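Local structure of Ras-3 from Cryphonectria parasitica (Cryphonectria parasitica, 4KU4) at residues 14-25 / 86-97; 134-143 / 185-196. The protein belongs to the Ras family of small P-loop proteins and, in this model, holds guanosine-5'-diphosphate in its nucleotide pocket. All coordinates share one frame; numbering follows the deposited sequence.

Interaction 1 of 2, residues 14-25 / 86-97; sequences TDKIAMLGEGGV and NELFVIVFDVTR. With GDP (guanosine-5'-diphosphate), chain C.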
loop_
_atom_site.group_PDB
_atom_site.type_symbol
_atom_site.label_atom_id
_atom_site.label_comp_id
_atom_site.label_asym_id
_atom_site.label_seq_id
_atom_site.Cartn_x
_atom_site.Cartn_y
_atom_site.Cartn_z
ATOM N N THR A 14 13.099 4.626 -8.684
ATOM C CA THR A 14 13.600 3.276 -8.540
ATOM C C THR A 14 12.483 2.242 -8.361
ATOM O O THR A 14 12.663 1.070 -8.686
ATOM C CB THR A 14 14.556 3.179 -7.350
ATOM O OG1 THR A 14 13.849 3.531 -6.158
ATOM C CG2 THR A 14 15.711 4.145 -7.535
ATOM N N ASP A 15 11.339 2.679 -7.849
ATOM C CA ASP A 15 10.238 1.756 -7.544
ATOM C C ASP A 15 8.864 2.363 -7.790
ATOM O O ASP A 15 8.578 3.473 -7.341
ATOM C CB ASP A 15 10.332 1.297 -6.094
ATOM C CG ASP A 15 11.589 0.515 -5.819
ATOM O OD1 ASP A 15 11.614 -0.696 -6.147
ATOM O OD2 ASP A 15 12.542 1.105 -5.261
ATOM N N LYS A 16 8.004 1.612 -8.471
ATOM C CA LYS A 16 6.655 2.079 -8.771
ATOM C C LYS A 16 5.658 1.324 -7.918
ATOM O O LYS A 16 5.484 0.121 -8.075
ATOM C CB LYS A 16 6.339 1.877 -10.260
ATOM C CG LYS A 16 7.078 2.817 -11.197
ATOM C CD LYS A 16 7.204 2.202 -12.577
ATOM C CE LYS A 16 7.752 3.185 -13.602
ATOM N NZ LYS A 16 8.252 2.486 -14.836
ATOM N N ILE A 17 5.006 2.034 -7.009
ATOM C CA ILE A 17 4.039 1.434 -6.113
ATOM C C ILE A 17 2.638 1.957 -6.411
ATOM O O ILE A 17 2.449 3.162 -6.600
ATOM C CB ILE A 17 4.360 1.805 -4.660
ATOM C CG1 ILE A 17 5.828 1.508 -4.347
ATOM C CG2 ILE A 17 3.437 1.072 -3.742
ATOM C CD1 ILE A 17 6.252 1.948 -2.968
ATOM N N ALA A 18 1.651 1.059 -6.442
ATOM C CA ALA A 18 0.262 1.500 -6.545
ATOM C C ALA A 18 -0.505 1.352 -5.214
ATOM O O ALA A 18 -0.374 0.347 -4.527
ATOM C CB ALA A 18 -0.466 0.780 -7.703
ATOM N N MET A 19 -1.272 2.379 -4.853
ATOM C CA MET A 19 -2.247 2.283 -3.761
ATOM C C MET A 19 -3.542 1.668 -4.258
ATOM O O MET A 19 -4.058 2.068 -5.287
ATOM C CB MET A 19 -2.565 3.667 -3.215
ATOM C CG MET A 19 -1.340 4.473 -2.899
ATOM S SD MET A 19 -0.388 3.740 -1.561
ATOM C CE MET A 19 -1.504 3.981 -0.186
ATOM N N LEU A 20 -4.043 0.684 -3.529
ATOM C CA LEU A 20 -5.387 0.138 -3.791
ATOM C C LEU A 20 -6.182 0.085 -2.492
ATOM O O LEU A 20 -5.603 0.104 -1.402
ATOM C CB LEU A 20 -5.294 -1.260 -4.402
ATOM C CG LEU A 20 -4.548 -1.401 -5.728
ATOM C CD1 LEU A 20 -4.258 -2.878 -6.063
ATOM C CD2 LEU A 20 -5.316 -0.713 -6.844
ATOM N N GLY A 21 -7.506 0.017 -2.621
ATOM C CA GLY A 21 -8.409 0.018 -1.484
ATOM C C GLY A 21 -9.688 0.793 -1.763
ATOM O O GLY A 21 -9.722 1.666 -2.630
ATOM N N GLU A 22 -10.750 0.481 -1.026
ATOM C CA GLU A 22 -12.002 1.213 -1.200
ATOM C C GLU A 22 -11.851 2.675 -0.819
ATOM O O GLU A 22 -10.886 3.065 -0.161
ATOM C CB GLU A 22 -13.108 0.599 -0.345
ATOM C CG GLU A 22 -13.650 -0.708 -0.861
ATOM C CD GLU A 22 -14.932 -1.106 -0.151
ATOM O OE1 GLU A 22 -15.053 -0.827 1.066
ATOM O OE2 GLU A 22 -15.820 -1.682 -0.812
ATOM N N GLY A 23 -12.819 3.489 -1.223
ATOM C CA GLY A 23 -12.824 4.887 -0.837
ATOM C C GLY A 23 -12.893 5.081 0.662
ATOM O O GLY A 23 -13.605 4.359 1.358
ATOM N N GLY A 24 -12.142 6.059 1.156
ATOM C CA GLY A 24 -12.206 6.459 2.543
ATOM C C GLY A 24 -11.317 5.680 3.494
ATOM O O GLY A 24 -11.392 5.907 4.686
ATOM N N VAL A 25 -10.460 4.790 2.983
ATOM C CA VAL A 25 -9.670 3.933 3.881
ATOM C C VAL A 25 -8.409 4.643 4.350
ATOM O O VAL A 25 -7.836 4.300 5.397
ATOM C CB VAL A 25 -9.345 2.550 3.276
ATOM C CG1 VAL A 25 -10.644 1.694 3.131
ATOM C CG2 VAL A 25 -8.577 2.686 1.962
ATOM N N ASN A 86 2.486 -0.881 -12.368
ATOM C CA ASN A 86 3.226 -0.797 -11.108
ATOM C C ASN A 86 3.853 -2.136 -10.700
ATOM O O ASN A 86 3.371 -3.203 -11.085
ATOM C CB ASN A 86 2.340 -0.238 -9.990
ATOM C CG ASN A 86 2.073 1.239 -10.148
ATOM O OD1 ASN A 86 2.871 2.083 -9.716
ATOM N ND2 ASN A 86 0.947 1.566 -10.753
ATOM N N GLU A 87 4.931 -2.074 -9.919
ATOM C CA GLU A 87 5.684 -3.261 -9.512
ATOM C C GLU A 87 5.267 -3.758 -8.124
ATOM O O GLU A 87 5.222 -4.961 -7.869
ATOM C CB GLU A 87 7.202 -2.965 -9.531
ATOM C CG GLU A 87 8.025 -3.740 -8.479
ATOM C CD GLU A 87 9.533 -3.377 -8.403
ATOM O OE1 GLU A 87 9.897 -2.202 -8.096
ATOM O OE2 GLU A 87 10.367 -4.295 -8.609
ATOM N N LEU A 88 4.963 -2.820 -7.232
ATOM C CA LEU A 88 4.702 -3.138 -5.842
ATOM C C LEU A 88 3.372 -2.527 -5.454
ATOM O O LEU A 88 2.942 -1.544 -6.053
ATOM C CB LEU A 88 5.802 -2.567 -4.954
ATOM C CG LEU A 88 7.238 -2.841 -5.400
ATOM C CD1 LEU A 88 8.238 -1.962 -4.645
ATOM C CD2 LEU A 88 7.590 -4.326 -5.249
ATOM N N PHE A 89 2.738 -3.092 -4.431
ATOM C CA PHE A 89 1.380 -2.729 -4.076
ATOM C C PHE A 89 1.114 -2.572 -2.591
ATOM O O PHE A 89 1.529 -3.390 -1.770
ATOM C CB PHE A 89 0.403 -3.752 -4.668
ATOM C CG PHE A 89 0.437 -3.805 -6.164
ATOM C CD1 PHE A 89 -0.394 -2.988 -6.915
ATOM C CD2 PHE A 89 1.330 -4.636 -6.819
ATOM C CE1 PHE A 89 -0.360 -3.011 -8.296
ATOM C CE2 PHE A 89 1.370 -4.669 -8.206
ATOM C CZ PHE A 89 0.525 -3.843 -8.944
ATOM N N VAL A 90 0.404 -1.502 -2.268
ATOM C CA VAL A 90 -0.053 -1.255 -0.923
ATOM C C VAL A 90 -1.572 -1.289 -0.969
ATOM O O VAL A 90 -2.201 -0.405 -1.557
ATOM C CB VAL A 90 0.431 0.106 -0.434
ATOM C CG1 VAL A 90 -0.073 0.376 0.985
ATOM C CG2 VAL A 90 1.971 0.179 -0.500
ATOM N N ILE A 91 -2.158 -2.331 -0.378
ATOM C CA ILE A 91 -3.602 -2.494 -0.367
ATOM C C ILE A 91 -4.129 -2.114 1.007
ATOM O O ILE A 91 -3.841 -2.780 1.996
ATOM C CB ILE A 91 -3.970 -3.923 -0.770
ATOM C CG1 ILE A 91 -3.273 -4.247 -2.093
ATOM C CG2 ILE A 91 -5.496 -4.097 -0.842
ATOM C CD1 ILE A 91 -3.700 -5.591 -2.683
ATOM N N VAL A 92 -4.867 -1.008 1.053
ATOM C CA VAL A 92 -5.274 -0.396 2.310
ATOM C C VAL A 92 -6.719 -0.728 2.701
ATOM O O VAL A 92 -7.641 -0.703 1.869
ATOM C CB VAL A 92 -5.125 1.140 2.225
ATOM C CG1 VAL A 92 -5.354 1.782 3.588
ATOM C CG2 VAL A 92 -3.751 1.502 1.692
ATOM N N PHE A 93 -6.914 -1.035 3.978
ATOM C CA PHE A 93 -8.261 -1.128 4.534
ATOM C C PHE A 93 -8.324 -0.297 5.819
ATOM O O PHE A 93 -7.291 0.180 6.300
ATOM C CB PHE A 93 -8.686 -2.584 4.750
ATOM C CG PHE A 93 -8.012 -3.267 5.892
ATOM C CD1 PHE A 93 -8.606 -3.287 7.151
ATOM C CD2 PHE A 93 -6.821 -3.955 5.700
ATOM C CE1 PHE A 93 -8.000 -3.944 8.217
ATOM C CE2 PHE A 93 -6.211 -4.622 6.756
ATOM C CZ PHE A 93 -6.809 -4.619 8.018
ATOM N N ASP A 94 -9.543 -0.083 6.312
ATOM C CA ASP A 94 -9.821 0.790 7.449
ATOM C C ASP A 94 -10.172 -0.167 8.562
ATOM O O ASP A 94 -11.105 -0.955 8.415
ATOM C CB ASP A 94 -11.016 1.690 7.077
ATOM C CG ASP A 94 -11.479 2.597 8.213
ATOM O OD1 ASP A 94 -11.129 2.382 9.387
ATOM O OD2 ASP A 94 -12.219 3.546 7.907
ATOM N N VAL A 95 -9.414 -0.152 9.656
ATOM C CA VAL A 95 -9.618 -1.173 10.670
ATOM C C VAL A 95 -10.977 -1.005 11.338
ATOM O O VAL A 95 -11.452 -1.927 11.997
ATOM C CB VAL A 95 -8.507 -1.220 11.757
ATOM C CG1 VAL A 95 -7.140 -1.516 11.132
ATOM C CG2 VAL A 95 -8.504 0.055 12.589
ATOM N N THR A 96 -11.589 0.169 11.169
ATOM C CA THR A 96 -12.910 0.421 11.724
ATOM C C THR A 96 -14.055 0.009 10.811
ATOM O O THR A 96 -15.210 0.204 11.176
ATOM C CB THR A 96 -13.133 1.912 12.089
ATOM O OG1 THR A 96 -13.343 2.679 10.892
ATOM C CG2 THR A 96 -11.975 2.476 12.889
ATOM N N ARG A 97 -13.749 -0.536 9.631
ATOM C CA ARG A 97 -14.773 -0.901 8.647
ATOM C C ARG A 97 -14.514 -2.268 8.025
ATOM O O ARG A 97 -13.718 -2.414 7.090
ATOM C CB ARG A 97 -14.867 0.133 7.524
ATOM C CG ARG A 97 -15.741 1.333 7.811
ATOM C CD ARG A 97 -16.414 1.803 6.516
ATOM N NE ARG A 97 -15.464 2.163 5.457
ATOM C CZ ARG A 97 -15.336 1.524 4.292
ATOM N NH1 ARG A 97 -16.091 0.467 4.009
ATOM N NH2 ARG A 97 -14.449 1.949 3.398
HETATM P PB GDP C . -9.016 7.517 0.600
HETATM O O1B GDP C . -7.972 8.271 -0.189
HETATM O O2B GDP C . -8.608 6.051 0.711
HETATM O O3B GDP C . -10.374 7.642 -0.061
HETATM O O3A GDP C . -9.073 8.141 2.094
HETATM P PA GDP C . -8.604 9.628 2.567
HETATM O O1A GDP C . -7.099 9.755 2.647
HETATM O O2A GDP C . -9.200 10.723 1.716
HETATM O "O5'" GDP C . -9.178 9.689 4.062
HETATM C "C5'" GDP C . -10.587 9.545 4.263
HETATM C "C4'" GDP C . -10.902 10.061 5.657
HETATM O "O4'" GDP C . -10.192 9.249 6.569
HETATM C "C3'" GDP C . -10.428 11.482 5.887
HETATM O "O3'" GDP C . -11.388 12.182 6.701
HETATM C "C2'" GDP C . -9.147 11.306 6.665
HETATM O "O2'" GDP C . -8.887 12.412 7.527
HETATM C "C1'" GDP C . -9.437 10.045 7.455
HETATM N N9 GDP C . -8.226 9.266 7.782
HETATM C C8 GDP C . -7.332 8.752 6.914
HETATM N N7 GDP C . -6.367 8.073 7.576
HETATM C C5 GDP C . -6.654 8.143 8.887
HETATM C C6 GDP C . -6.052 7.654 10.137
HETATM O O6 GDP C . -5.008 6.981 10.113
HETATM N N1 GDP C . -6.669 7.942 11.292
HETATM C C2 GDP C . -7.789 8.663 11.356
HETATM N N2 GDP C . -8.323 8.909 12.577
HETATM N N3 GDP C . -8.400 9.153 10.248
HETATM C C4 GDP C . -7.878 8.927 9.019
HETATM O O HOH W 1 9.208 -0.358 -10.106
HETATM O O HOH W 2 -10.221 -1.618 1.116
#
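Lys-16 O is gripped by two successive amides where strand 88-94 begins: Glu-87 N, just before it, at 2.9 Å and tilted 25° from the carbonyl plane, and Leu-88 N, its first residue, at 3.1 Å and in that plane. From this fork the parallel ladder runs on through Ala-18 N to Leu-88 O, Val-90 N to Ala-18 O, Leu-20 N to Val-90 O and Val-92 N to Leu-20 O. The last is the shortest, 2.8 Å, and nearly straight at the hydrogen.

On one face of the sheet, Ile-17 CG2, anti to the backbone N, meets Val-90 CG2 at 3.7 Å. Met-19 lies alongside Val-90 and bends at chi2 and chi3, which carries its CE over to Val-92 CG2. On the other face, Ala-18 CB and Leu-20 CD1 both approach Phe-89 CD1 obliquely. At the start of the ladder Asp-15 OD1 and Glu-87 OE1 are like charges 3.0 Å apart, not a hydrogen bond; a water donates to Glu-87 OE1 and accepts from Lys-16 N.

Beyond Leu-20 the chain turns into a loop consistent with the P-loop of this family. Gly-21 has a phi of 143°, readily open to glycine, and sets its CA against Val-92 O. A second water bridges Glu-22 N and Val-92 O. Gly-24 N gives a 2.7 Å hydrogen bond to O3B of GDP. Val-25 CG2 rests on Val-92 CG1. Arg-97 NH1 forms a salt bridge with Glu-22 OE1 through a weak 3.4 Å hydrogen bond, OE1 lying at the guanidinium edge, in its plane. Asp-94 OD2 pairs with Lys-146, which also binds Gly-24 O.

Strand 60-67 flanks 15-20 and strand 140-145 flanks 88-94. Helix 182-196 packs on Met-19, Leu-88 and Val-90, and helix 98-118 on Leu-20 and Phe-93.

Interaction 2 of 2, residues 134-143 / 185-196; sequences PFAPSLVVLV and AFFSVVRADRRR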
loop_
_atom_site.group_PDB
_atom_site.type_symbol
_atom_site.label_atom_id
_atom_site.label_comp_id
_atom_site.label_asym_id
_atom_site.label_seq_id
_atom_site.Cartn_x
_atom_site.Cartn_y
_atom_site.Cartn_z
ATOM N N PRO A 134 9.220 -13.820 -11.657
ATOM C CA PRO A 134 7.766 -13.620 -11.659
ATOM C C PRO A 134 7.269 -12.858 -10.433
ATOM O O PRO A 134 7.958 -12.793 -9.413
ATOM C CB PRO A 134 7.221 -15.050 -11.628
ATOM C CG PRO A 134 8.281 -15.829 -10.949
ATOM C CD PRO A 134 9.576 -15.227 -11.407
ATOM N N PHE A 135 6.073 -12.291 -10.538
ATOM C CA PHE A 135 5.454 -11.610 -9.408
ATOM C C PHE A 135 5.237 -12.583 -8.255
ATOM O O PHE A 135 4.978 -13.767 -8.471
ATOM C CB PHE A 135 4.120 -10.984 -9.831
ATOM C CG PHE A 135 3.561 -10.018 -8.831
ATOM C CD1 PHE A 135 2.551 -10.403 -7.973
ATOM C CD2 PHE A 135 4.060 -8.729 -8.735
ATOM C CE1 PHE A 135 2.037 -9.520 -7.048
ATOM C CE2 PHE A 135 3.550 -7.840 -7.801
ATOM C CZ PHE A 135 2.540 -8.239 -6.959
ATOM N N ALA A 136 5.338 -12.073 -7.031
ATOM C CA ALA A 136 5.110 -12.874 -5.832
ATOM C C ALA A 136 4.279 -12.087 -4.818
ATOM O O ALA A 136 4.342 -10.860 -4.788
ATOM C CB ALA A 136 6.436 -13.287 -5.215
ATOM N N PRO A 137 3.508 -12.792 -3.976
ATOM C CA PRO A 137 2.656 -12.125 -2.985
ATOM C C PRO A 137 3.423 -11.233 -2.018
ATOM O O PRO A 137 2.807 -10.349 -1.434
ATOM C CB PRO A 137 2.025 -13.292 -2.215
ATOM C CG PRO A 137 2.082 -14.435 -3.132
ATOM C CD PRO A 137 3.351 -14.256 -3.933
ATOM N N SER A 138 4.726 -11.455 -1.846
ATOM C CA SER A 138 5.502 -10.608 -0.945
ATOM C C SER A 138 5.676 -9.180 -1.482
ATOM O O SER A 138 6.115 -8.295 -0.752
ATOM C CB SER A 138 6.873 -11.236 -0.639
ATOM O OG SER A 138 7.610 -11.453 -1.829
ATOM N N LEU A 139 5.318 -8.949 -2.744
ATOM C CA LEU A 139 5.436 -7.607 -3.326
ATOM C C LEU A 139 4.197 -6.775 -3.020
ATOM O O LEU A 139 4.039 -5.645 -3.499
ATOM C CB LEU A 139 5.686 -7.678 -4.844
ATOM C CG LEU A 139 6.967 -8.420 -5.245
ATOM C CD1 LEU A 139 7.259 -8.294 -6.718
ATOM C CD2 LEU A 139 8.144 -7.897 -4.436
ATOM N N VAL A 140 3.313 -7.354 -2.219
ATOM C CA VAL A 140 2.113 -6.681 -1.766
ATOM C C VAL A 140 2.163 -6.520 -0.258
ATOM O O VAL A 140 2.640 -7.403 0.451
ATOM C CB VAL A 140 0.846 -7.501 -2.113
ATOM C CG1 VAL A 140 -0.386 -6.806 -1.604
ATOM C CG2 VAL A 140 0.765 -7.726 -3.614
ATOM N N VAL A 141 1.674 -5.394 0.235
ATOM C CA VAL A 141 1.480 -5.257 1.676
ATOM C C VAL A 141 0.039 -4.861 1.956
ATOM O O VAL A 141 -0.500 -3.945 1.330
ATOM C CB VAL A 141 2.493 -4.275 2.355
ATOM C CG1 VAL A 141 2.435 -2.886 1.741
ATOM C CG2 VAL A 141 2.256 -4.218 3.883
ATOM N N LEU A 142 -0.601 -5.590 2.866
ATOM C CA LEU A 142 -1.924 -5.211 3.336
ATOM C C LEU A 142 -1.754 -4.267 4.503
ATOM O O LEU A 142 -1.054 -4.591 5.461
ATOM C CB LEU A 142 -2.701 -6.428 3.811
ATOM C CG LEU A 142 -3.217 -7.461 2.819
ATOM C CD1 LEU A 142 -3.647 -8.648 3.648
ATOM C CD2 LEU A 142 -4.387 -6.922 1.983
ATOM N N VAL A 143 -2.413 -3.118 4.431
ATOM C CA VAL A 143 -2.267 -2.092 5.453
ATOM C C VAL A 143 -3.570 -1.877 6.202
ATOM O O VAL A 143 -4.590 -1.553 5.605
ATOM C CB VAL A 143 -1.800 -0.754 4.842
ATOM C CG1 VAL A 143 -1.887 0.382 5.865
ATOM C CG2 VAL A 143 -0.388 -0.872 4.283
ATOM N N ALA A 185 5.338 0.589 6.441
ATOM C CA ALA A 185 4.382 -0.024 5.530
ATOM C C ALA A 185 4.861 0.062 4.081
ATOM O O ALA A 185 4.950 -0.958 3.398
ATOM C CB ALA A 185 3.047 0.624 5.680
ATOM N N PHE A 186 5.155 1.274 3.611
ATOM C CA PHE A 186 5.622 1.462 2.238
ATOM C C PHE A 186 6.964 0.786 1.972
ATOM O O PHE A 186 7.155 0.172 0.921
ATOM C CB PHE A 186 5.747 2.951 1.890
ATOM C CG PHE A 186 4.433 3.632 1.634
ATOM C CD1 PHE A 186 3.873 3.623 0.363
ATOM C CD2 PHE A 186 3.770 4.313 2.647
ATOM C CE1 PHE A 186 2.678 4.250 0.111
ATOM C CE2 PHE A 186 2.566 4.951 2.389
ATOM C CZ PHE A 186 2.020 4.912 1.116
ATOM N N PHE A 187 7.910 0.921 2.902
ATOM C CA PHE A 187 9.226 0.348 2.668
ATOM C C PHE A 187 9.195 -1.185 2.699
ATOM O O PHE A 187 10.086 -1.837 2.166
ATOM C CB PHE A 187 10.243 0.858 3.693
ATOM C CG PHE A 187 10.479 2.338 3.647
ATOM C CD1 PHE A 187 9.912 3.134 2.663
ATOM C CD2 PHE A 187 11.283 2.934 4.598
ATOM C CE1 PHE A 187 10.142 4.499 2.633
ATOM C CE2 PHE A 187 11.517 4.298 4.576
ATOM C CZ PHE A 187 10.950 5.080 3.587
ATOM N N SER A 188 8.162 -1.757 3.307
ATOM C CA SER A 188 8.096 -3.205 3.454
ATOM C C SER A 188 8.138 -3.931 2.116
ATOM O O SER A 188 8.748 -4.992 2.003
ATOM C CB SER A 188 6.868 -3.637 4.277
ATOM O OG SER A 188 5.649 -3.430 3.572
ATOM N N VAL A 189 7.501 -3.363 1.096
ATOM C CA VAL A 189 7.451 -4.061 -0.182
ATOM C C VAL A 189 8.751 -3.898 -0.953
ATOM O O VAL A 189 9.140 -4.774 -1.731
ATOM C CB VAL A 189 6.245 -3.635 -1.030
ATOM C CG1 VAL A 189 4.971 -4.319 -0.505
ATOM C CG2 VAL A 189 6.092 -2.129 -1.049
ATOM N N VAL A 190 9.437 -2.785 -0.730
ATOM C CA VAL A 190 10.770 -2.620 -1.296
ATOM C C VAL A 190 11.730 -3.623 -0.656
ATOM O O VAL A 190 12.516 -4.274 -1.349
ATOM C CB VAL A 190 11.323 -1.202 -1.063
ATOM C CG1 VAL A 190 12.794 -1.131 -1.531
ATOM C CG2 VAL A 190 10.434 -0.155 -1.771
ATOM N N ARG A 191 11.651 -3.733 0.666
ATOM C CA ARG A 191 12.478 -4.664 1.426
ATOM C C ARG A 191 12.238 -6.094 0.966
ATOM O O ARG A 191 13.182 -6.874 0.832
ATOM C CB ARG A 191 12.210 -4.521 2.920
ATOM C CG ARG A 191 12.823 -3.263 3.509
ATOM C CD ARG A 191 12.498 -3.053 4.966
ATOM N NE ARG A 191 13.241 -1.904 5.481
ATOM C CZ ARG A 191 12.722 -0.933 6.222
ATOM N NH1 ARG A 191 11.445 -0.963 6.554
ATOM N NH2 ARG A 191 13.490 0.080 6.631
ATOM N N ALA A 192 10.978 -6.430 0.697
ATOM C CA ALA A 192 10.643 -7.778 0.247
ATOM C C ALA A 192 11.220 -8.071 -1.140
ATOM O O ALA A 192 11.756 -9.152 -1.386
ATOM C CB ALA A 192 9.129 -7.985 0.252
ATOM N N ASP A 193 11.112 -7.100 -2.040
ATOM C CA ASP A 193 11.646 -7.235 -3.394
ATOM C C ASP A 193 13.146 -7.507 -3.348
ATOM O O ASP A 193 13.660 -8.353 -4.073
ATOM C CB ASP A 193 11.355 -5.973 -4.212
ATOM C CG ASP A 193 11.772 -6.105 -5.659
ATOM O OD1 ASP A 193 11.745 -7.239 -6.189
ATOM O OD2 ASP A 193 12.115 -5.071 -6.271
ATOM N N ARG A 194 13.847 -6.799 -2.472
ATOM C CA ARG A 194 15.283 -7.014 -2.322
ATOM C C ARG A 194 15.621 -8.347 -1.672
ATOM O O ARG A 194 16.638 -8.958 -1.989
ATOM C CB ARG A 194 15.892 -5.898 -1.496
ATOM C CG ARG A 194 15.815 -4.569 -2.170
ATOM C CD ARG A 194 16.410 -3.506 -1.266
ATOM N NE ARG A 194 16.112 -2.174 -1.767
ATOM C CZ ARG A 194 16.385 -1.058 -1.101
ATOM N NH1 ARG A 194 16.962 -1.120 0.096
ATOM N NH2 ARG A 194 16.066 0.110 -1.627
ATOM N N ARG A 195 14.784 -8.770 -0.734
ATOM C CA ARG A 195 14.946 -10.056 -0.072
ATOM C C ARG A 195 14.920 -11.181 -1.111
ATOM O O ARG A 195 15.634 -12.174 -0.978
ATOM C CB ARG A 195 13.829 -10.253 0.961
ATOM C CG ARG A 195 14.002 -11.440 1.915
ATOM C CD ARG A 195 12.650 -11.990 2.398
ATOM N NE ARG A 195 11.768 -10.950 2.925
ATOM C CZ ARG A 195 10.443 -10.964 2.810
ATOM N NH1 ARG A 195 9.709 -9.975 3.309
ATOM N NH2 ARG A 195 9.846 -11.966 2.183
ATOM N N ARG A 196 14.098 -11.009 -2.147
ATOM C CA ARG A 196 13.909 -12.030 -3.176
ATOM C C ARG A 196 15.135 -12.295 -4.036
ATOM O O ARG A 196 15.338 -13.417 -4.493
ATOM C CB ARG A 196 12.754 -11.654 -4.109
ATOM C CG ARG A 196 11.386 -11.647 -3.468
ATOM C CD ARG A 196 10.300 -11.782 -4.527
ATOM N NE ARG A 196 10.469 -10.831 -5.625
ATOM C CZ ARG A 196 10.003 -11.038 -6.852
ATOM N NH1 ARG A 196 10.184 -10.127 -7.808
ATOM N NH2 ARG A 196 9.362 -12.168 -7.120
HETATM O O HOH W 3 10.686 -11.444 -0.175
#
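Val-141 and Val-189 meet at about a right angle where a helix lies nearly antiparallel across a strand of the Ras-type alpha/beta fold; the axes of strand 140-143 and helix 185-196 approach to 7.8 Å at 156°. This buried part is tight. Val-189 CG1, anti to its carbonyl carbon (chi1 -78°), packs against the start of the strand, 3.7 Å from Val-141 CG1 and 3.4 Å from O of Leu-139 in the 3-10 turn before it. Ala-192 CB comes closer still to that turn, 3.2 Å from Ser-138 O. Ser-188 OG sits 3.5 Å from Val-141 CB, its hydroxyl turned back to donate to Ala-185 O, so this polar atom is satisfied within the helix while its flank packs on valine. Further along the strand, Val-143 CG2 touches Ala-185 CB.

The looser side begins with a water that donates to Ala-192 O and has a weak link to Ser-138 OG. Arg-195, exposed, lies with NH2 4.2 Å from Ser-138 CB. Arg-196 is partly exposed too, yet firmly held at its guanidinium. Leu-139 CD2 packs on Asp-193 CA and CB, while CD1 lies over one guanidinium face, toward its rim. A bend at chi3 (-50°) helps to direct the group to Pro-134. Arg-196 NE is buried without a partner in the model, but NH2 donates to Pro-134 O at 2.8 Å, nearly in the guanidinium plane.

In the fold
Interaction 1 and interaction 2 share one sheet, in which strands 88-94 and 140-145 are neighbours; their centres lie 13 Å apart. Probable backbone hydrogen bonds couple them, from Val-141 N to Phe-89 O and from Val-143 N to Ile-91 O, each 2.8 Å. On the face of the sheet that carries Ile-17, Met-19 and Val-90, Phe-186 of the helix in interaction 2 packs its CE1 3.5 Å from Met-19 SD of interaction 1. The two differ in their relation to GDP: 14-25 carries Glu-22, Gly-23, Gly-24 and Val-25 of its pocket, whereas in interaction 2 the Val-143 side chain lies about 8 Å from GDP.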